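Local structure of putative mannose-6-phosphate isomerase YvyI (Bacillus subtilis, 1QWR) at residues L85-K99 with L175-Q189. The protein probably catalyses the zinc-dependent interconversion of D-mannose 6-phosphate and D-fructose 6-phosphate. Residues are numbered along the deposited sequence; the frame is centred on the assembly and turned at random.
Sequences LLTKLLDVKEDTSIK and LHALCKGALVLETQQ. With ZN (zinc ion), chain E; SO4 (sulfate ion), chain C.
Neighbouring antiparallel strands 85-92 and 182-189 form part of the wall of the zinc-bearing cupin barrel, and a separate single bridge joins K99 to H176. Four hydrogen-bonded pairs, L86-Q188 to V92-A182, fix the long ladder, which ends in a G1 bulge where G181 and A182 both face V92. On the face carrying K88, L90 and E186, the side chains of L90 and L178 cross at about a right angle, their CD1 atoms a tight 3.4 Å apart; L90 CD1 also touches the E186 carboxylate, whose OE2 is held by W121. Water 2 links K88 NZ to E186 OE1, while E40 gives the lysine its salt bridge. Beyond the bulge, D95 OD1 takes a nearly straight bond from K180 N (2.9 Å, 172°), and L178 O accepts from both N and OG1 of T96. K99 CG packs over the face of the H176 ring, 4.3 Å from its centroid, as CG sits between backbone N and carbonyl carbon (chi1 51°). The bend at chi4 (-95°) then lets K99 NZ donate hydrogen bonds to T96 OG1 (2.8 Å), S97 O and O4 (2.9 Å) of a sulfate, probably from the crystallisation liquor, that R196 also holds. With alanine here, the CH-pi contact would probably be lost, and T96 OG1 and the sulfate would each lose the ammonium. H176 NE2 meets zinc in the ring plane at 2.6 Å; H101, E119 and water 3 also bind it, a His/Glu metal site characteristic of the cupin fold.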
loop_
_atom_site.group_PDB
_atom_site.type_symbol
_atom_site.label_atom_id
_atom_site.label_comp_id
_atom_site.label_asym_id
_atom_site.label_seq_id
_atom_site.Cartn_x
_atom_site.Cartn_y
_atom_site.Cartn_z
ATOM N N LEU A 85 -7.561 4.496 4.519
ATOM C CA LEU A 85 -6.427 3.835 3.921
ATOM C C LEU A 85 -5.865 4.478 2.664
ATOM O O LEU A 85 -6.432 5.426 2.119
ATOM C CB LEU A 85 -6.833 2.376 3.632
ATOM C CG LEU A 85 -7.301 1.537 4.843
ATOM C CD1 LEU A 85 -7.809 0.172 4.368
ATOM C CD2 LEU A 85 -6.150 1.344 5.826
ATOM N N LEU A 86 -4.748 3.917 2.202
ATOM C CA LEU A 86 -4.084 4.366 0.998
ATOM C C LEU A 86 -3.407 3.146 0.398
ATOM O O LEU A 86 -2.684 2.435 1.093
ATOM C CB LEU A 86 -3.069 5.453 1.334
ATOM C CG LEU A 86 -2.012 5.830 0.291
ATOM C CD1 LEU A 86 -2.686 6.376 -0.972
ATOM C CD2 LEU A 86 -1.090 6.900 0.927
ATOM N N THR A 87 -3.676 2.881 -0.882
ATOM C CA THR A 87 -3.094 1.724 -1.547
ATOM C C THR A 87 -2.237 2.193 -2.706
ATOM O O THR A 87 -2.686 2.988 -3.538
ATOM C CB THR A 87 -4.187 0.799 -2.103
ATOM O OG1 THR A 87 -5.073 0.413 -1.042
ATOM C CG2 THR A 87 -3.578 -0.436 -2.732
ATOM N N LYS A 88 -1.027 1.656 -2.777
ATOM C CA LYS A 88 -0.098 2.006 -3.848
ATOM C C LYS A 88 0.542 0.797 -4.500
ATOM O O LYS A 88 0.619 -0.288 -3.900
ATOM C CB LYS A 88 1.073 2.817 -3.295
ATOM C CG LYS A 88 0.706 4.097 -2.570
ATOM C CD LYS A 88 2.009 4.699 -1.998
ATOM C CE LYS A 88 1.754 5.895 -1.085
ATOM N NZ LYS A 88 3.074 6.439 -0.644
ATOM N N LEU A 89 0.994 1.011 -5.738
ATOM C CA LEU A 89 1.804 0.043 -6.486
ATOM C C LEU A 89 3.173 0.739 -6.490
ATOM O O LEU A 89 3.264 1.934 -6.854
ATOM C CB LEU A 89 1.302 -0.137 -7.921
ATOM C CG LEU A 89 0.159 -1.147 -8.051
ATOM C CD1 LEU A 89 -0.363 -1.112 -9.504
ATOM C CD2 LEU A 89 0.644 -2.567 -7.688
ATOM N N LEU A 90 4.227 0.021 -6.077
ATOM C CA LEU A 90 5.564 0.604 -5.990
ATOM C C LEU A 90 6.555 -0.077 -6.929
ATOM O O LEU A 90 6.686 -1.302 -6.914
ATOM C CB LEU A 90 6.111 0.473 -4.568
ATOM C CG LEU A 90 5.224 0.968 -3.421
ATOM C CD1 LEU A 90 5.872 0.616 -2.084
ATOM C CD2 LEU A 90 5.022 2.457 -3.547
ATOM N N ASP A 91 7.236 0.731 -7.735
ATOM C CA ASP A 91 8.243 0.240 -8.671
ATOM C C ASP A 91 9.574 0.584 -8.023
ATOM O O ASP A 91 10.103 1.705 -8.204
ATOM C CB ASP A 91 8.113 0.973 -10.012
ATOM C CG ASP A 91 9.209 0.588 -10.999
ATOM O OD1 ASP A 91 9.995 -0.348 -10.709
ATOM O OD2 ASP A 91 9.266 1.242 -12.065
ATOM N N VAL A 92 10.083 -0.360 -7.237
ATOM C CA VAL A 92 11.335 -0.146 -6.520
ATOM C C VAL A 92 12.498 -0.630 -7.389
ATOM O O VAL A 92 12.967 -1.763 -7.261
ATOM C CB VAL A 92 11.323 -0.888 -5.169
ATOM C CG1 VAL A 92 12.518 -0.430 -4.299
ATOM C CG2 VAL A 92 10.014 -0.596 -4.408
ATOM N N LYS A 93 12.914 0.243 -8.295
ATOM C CA LYS A 93 14.011 -0.029 -9.218
ATOM C C LYS A 93 15.315 0.033 -8.435
ATOM O O LYS A 93 16.151 -0.870 -8.536
ATOM C CB LYS A 93 14.019 1.019 -10.340
ATOM C CG LYS A 93 15.083 0.753 -11.398
ATOM C CD LYS A 93 14.984 1.737 -12.533
ATOM C CE LYS A 93 16.087 1.466 -13.567
ATOM N NZ LYS A 93 16.057 2.455 -14.679
ATOM N N GLU A 94 15.485 1.105 -7.661
ATOM C CA GLU A 94 16.677 1.264 -6.825
ATOM C C GLU A 94 16.229 1.245 -5.353
ATOM O O GLU A 94 15.031 1.211 -5.063
ATOM C CB GLU A 94 17.394 2.586 -7.136
ATOM C CG GLU A 94 17.939 2.725 -8.570
ATOM C CD GLU A 94 18.935 1.640 -8.950
ATOM O OE1 GLU A 94 19.666 1.156 -8.061
ATOM O OE2 GLU A 94 18.999 1.274 -10.149
ATOM N N ASP A 95 17.183 1.281 -4.423
ATOM C CA ASP A 95 16.855 1.248 -2.990
ATOM C C ASP A 95 16.053 2.460 -2.515
ATOM O O ASP A 95 16.292 3.588 -2.965
ATOM C CB ASP A 95 18.135 1.205 -2.138
ATOM C CG ASP A 95 18.931 -0.076 -2.306
ATOM O OD1 ASP A 95 18.340 -1.162 -2.429
ATOM O OD2 ASP A 95 20.176 0.011 -2.271
ATOM N N THR A 96 15.100 2.254 -1.602
ATOM C CA THR A 96 14.384 3.423 -1.104
ATOM C C THR A 96 15.131 3.849 0.152
ATOM O O THR A 96 16.008 3.127 0.637
ATOM C CB THR A 96 12.902 3.151 -0.718
ATOM O OG1 THR A 96 12.857 2.292 0.425
ATOM C CG2 THR A 96 12.152 2.505 -1.876
ATOM N N SER A 97 14.770 5.006 0.692
ATOM C CA SER A 97 15.441 5.512 1.896
ATOM C C SER A 97 15.181 4.648 3.126
ATOM O O SER A 97 14.203 3.903 3.176
ATOM C CB SER A 97 14.984 6.948 2.174
ATOM O OG SER A 97 13.627 6.987 2.608
ATOM N N ILE A 98 16.071 4.726 4.113
ATOM C CA ILE A 98 15.880 3.966 5.355
ATOM C C ILE A 98 14.997 4.923 6.147
ATOM O O ILE A 98 15.319 6.119 6.273
ATOM C CB ILE A 98 17.222 3.700 6.069
ATOM C CG1 ILE A 98 18.087 2.784 5.195
ATOM C CG2 ILE A 98 16.982 3.039 7.403
ATOM C CD1 ILE A 98 19.416 2.412 5.798
ATOM N N LYS A 99 13.883 4.414 6.666
ATOM C CA LYS A 99 12.934 5.295 7.324
ATOM C C LYS A 99 12.078 4.647 8.395
ATOM O O LYS A 99 12.126 3.435 8.601
ATOM C CB LYS A 99 12.012 5.868 6.232
ATOM C CG LYS A 99 11.398 4.781 5.329
ATOM C CD LYS A 99 10.796 5.394 4.065
ATOM C CE LYS A 99 10.413 4.329 3.047
ATOM N NZ LYS A 99 11.475 4.098 2.030
ATOM N N LEU A 175 11.724 0.546 11.795
ATOM C CA LEU A 175 12.752 1.100 10.920
ATOM C C LEU A 175 12.769 0.158 9.733
ATOM O O LEU A 175 12.859 -1.060 9.901
ATOM C CB LEU A 175 14.114 1.092 11.620
ATOM C CG LEU A 175 15.228 1.791 10.848
ATOM C CD1 LEU A 175 14.952 3.286 10.755
ATOM C CD2 LEU A 175 16.550 1.523 11.562
ATOM N N HIS A 176 12.677 0.700 8.526
ATOM C CA HIS A 176 12.623 -0.171 7.361
ATOM C C HIS A 176 12.975 0.525 6.052
ATOM O O HIS A 176 13.235 1.730 6.008
ATOM C CB HIS A 176 11.210 -0.725 7.207
ATOM C CG HIS A 176 10.194 0.335 6.903
ATOM N ND1 HIS A 176 9.709 1.201 7.861
ATOM C CD2 HIS A 176 9.652 0.737 5.731
ATOM C CE1 HIS A 176 8.920 2.089 7.289
ATOM N NE2 HIS A 176 8.871 1.830 5.998
ATOM N N ALA A 177 12.978 -0.277 4.990
ATOM C CA ALA A 177 13.212 0.197 3.633
ATOM C C ALA A 177 13.029 -0.942 2.637
ATOM O O ALA A 177 13.461 -2.078 2.881
ATOM C CB ALA A 177 14.614 0.764 3.483
ATOM N N LEU A 178 12.344 -0.650 1.539
ATOM C CA LEU A 178 12.217 -1.637 0.483
ATOM C C LEU A 178 13.531 -1.464 -0.294
ATOM O O LEU A 178 14.054 -0.342 -0.384
ATOM C CB LEU A 178 11.027 -1.309 -0.425
ATOM C CG LEU A 178 9.635 -1.639 0.116
ATOM C CD1 LEU A 178 8.575 -1.060 -0.810
ATOM C CD2 LEU A 178 9.484 -3.157 0.236
ATOM N N CYS A 179 14.065 -2.547 -0.844
ATOM C CA CYS A 179 15.313 -2.464 -1.586
ATOM C C CYS A 179 15.144 -2.756 -3.078
ATOM O O CYS A 179 14.125 -3.306 -3.510
ATOM C CB CYS A 179 16.356 -3.374 -0.942
ATOM S SG CYS A 179 16.735 -2.872 0.783
ATOM N N LYS A 180 16.139 -2.349 -3.864
ATOM C CA LYS A 180 16.100 -2.499 -5.315
ATOM C C LYS A 180 15.623 -3.841 -5.852
ATOM O O LYS A 180 15.925 -4.897 -5.290
ATOM C CB LYS A 180 17.474 -2.185 -5.913
ATOM C CG LYS A 180 18.530 -3.231 -5.624
ATOM C CD LYS A 180 19.863 -2.850 -6.269
ATOM C CE LYS A 180 19.714 -2.633 -7.766
ATOM N NZ LYS A 180 20.984 -2.165 -8.393
ATOM N N GLY A 181 14.880 -3.769 -6.957
ATOM C CA GLY A 181 14.349 -4.952 -7.622
ATOM C C GLY A 181 13.083 -5.581 -7.085
ATOM O O GLY A 181 13.002 -6.797 -6.976
ATOM N N ALA A 182 12.088 -4.762 -6.771
ATOM C CA ALA A 182 10.843 -5.279 -6.212
ATOM C C ALA A 182 9.662 -4.510 -6.766
ATOM O O ALA A 182 9.773 -3.317 -7.024
ATOM C CB ALA A 182 10.861 -5.142 -4.674
ATOM N N LEU A 183 8.549 -5.211 -6.955
ATOM C CA LEU A 183 7.301 -4.626 -7.446
ATOM C C LEU A 183 6.323 -4.941 -6.324
ATOM O O LEU A 183 6.002 -6.110 -6.092
ATOM C CB LEU A 183 6.868 -5.319 -8.730
ATOM C CG LEU A 183 5.522 -4.848 -9.265
ATOM C CD1 LEU A 183 5.605 -3.381 -9.664
ATOM C CD2 LEU A 183 5.168 -5.701 -10.472
ATOM N N VAL A 184 5.827 -3.906 -5.649
ATOM C CA VAL A 184 4.991 -4.100 -4.463
ATOM C C VAL A 184 3.603 -3.466 -4.438
ATOM O O VAL A 184 3.422 -2.366 -4.958
ATOM C CB VAL A 184 5.763 -3.536 -3.225
ATOM C CG1 VAL A 184 4.998 -3.790 -1.912
ATOM C CG2 VAL A 184 7.135 -4.144 -3.162
ATOM N N LEU A 185 2.644 -4.163 -3.826
ATOM C CA LEU A 185 1.304 -3.602 -3.606
ATOM C C LEU A 185 1.360 -3.276 -2.094
ATOM O O LEU A 185 1.380 -4.176 -1.237
ATOM C CB LEU A 185 0.194 -4.615 -3.917
ATOM C CG LEU A 185 -1.280 -4.135 -3.896
ATOM C CD1 LEU A 185 -1.670 -3.680 -2.500
ATOM C CD2 LEU A 185 -1.474 -3.010 -4.881
ATOM N N GLU A 186 1.388 -1.975 -1.785
ATOM C CA GLU A 186 1.490 -1.478 -0.427
ATOM C C GLU A 186 0.157 -0.938 0.083
ATOM O O GLU A 186 -0.417 -0.026 -0.510
ATOM C CB GLU A 186 2.535 -0.363 -0.390
ATOM C CG GLU A 186 2.920 0.149 0.993
ATOM C CD GLU A 186 3.932 1.265 0.880
ATOM O OE1 GLU A 186 3.589 2.301 0.278
ATOM O OE2 GLU A 186 5.078 1.101 1.368
ATOM N N THR A 187 -0.337 -1.511 1.171
ATOM C CA THR A 187 -1.600 -1.037 1.736
ATOM C C THR A 187 -1.204 -0.333 3.031
ATOM O O THR A 187 -0.490 -0.894 3.838
ATOM C CB THR A 187 -2.575 -2.214 1.977
ATOM O OG1 THR A 187 -2.850 -2.863 0.718
ATOM C CG2 THR A 187 -3.916 -1.702 2.547
ATOM N N GLN A 188 -1.637 0.913 3.206
ATOM C CA GLN A 188 -1.227 1.668 4.391
ATOM C C GLN A 188 -2.340 2.593 4.901
ATOM O O GLN A 188 -3.396 2.708 4.275
ATOM C CB GLN A 188 0.015 2.487 4.013
ATOM C CG GLN A 188 -0.261 3.612 2.991
ATOM C CD GLN A 188 0.808 3.687 1.888
ATOM O OE1 GLN A 188 0.785 2.915 0.912
ATOM N NE2 GLN A 188 1.746 4.600 2.047
ATOM N N GLN A 189 -2.135 3.221 6.059
ATOM C CA GLN A 189 -3.126 4.173 6.537
ATOM C C GLN A 189 -2.968 5.352 5.585
ATOM O O GLN A 189 -1.912 5.514 4.973
ATOM C CB GLN A 189 -2.805 4.676 7.941
ATOM C CG GLN A 189 -2.878 3.609 9.001
ATOM C CD GLN A 189 -2.633 4.198 10.361
ATOM O OE1 GLN A 189 -3.519 4.829 10.957
ATOM N NE2 GLN A 189 -1.426 4.029 10.856
HETATM ZN ZN ZN E . 7.346 2.734 4.144
HETATM S S SO4 C . 11.050 7.115 0.159
HETATM O O1 SO4 C . 12.449 6.622 0.218
HETATM O O2 SO4 C . 10.800 7.770 -1.129
HETATM O O3 SO4 C . 10.793 8.047 1.267
HETATM O O4 SO4 C . 10.143 5.957 0.288
HETATM O O HOH W 1 -5.226 -2.290 -0.527
HETATM O O HOH W 2 4.739 4.691 0.519
HETATM O O HOH W 3 5.315 3.903 3.025
#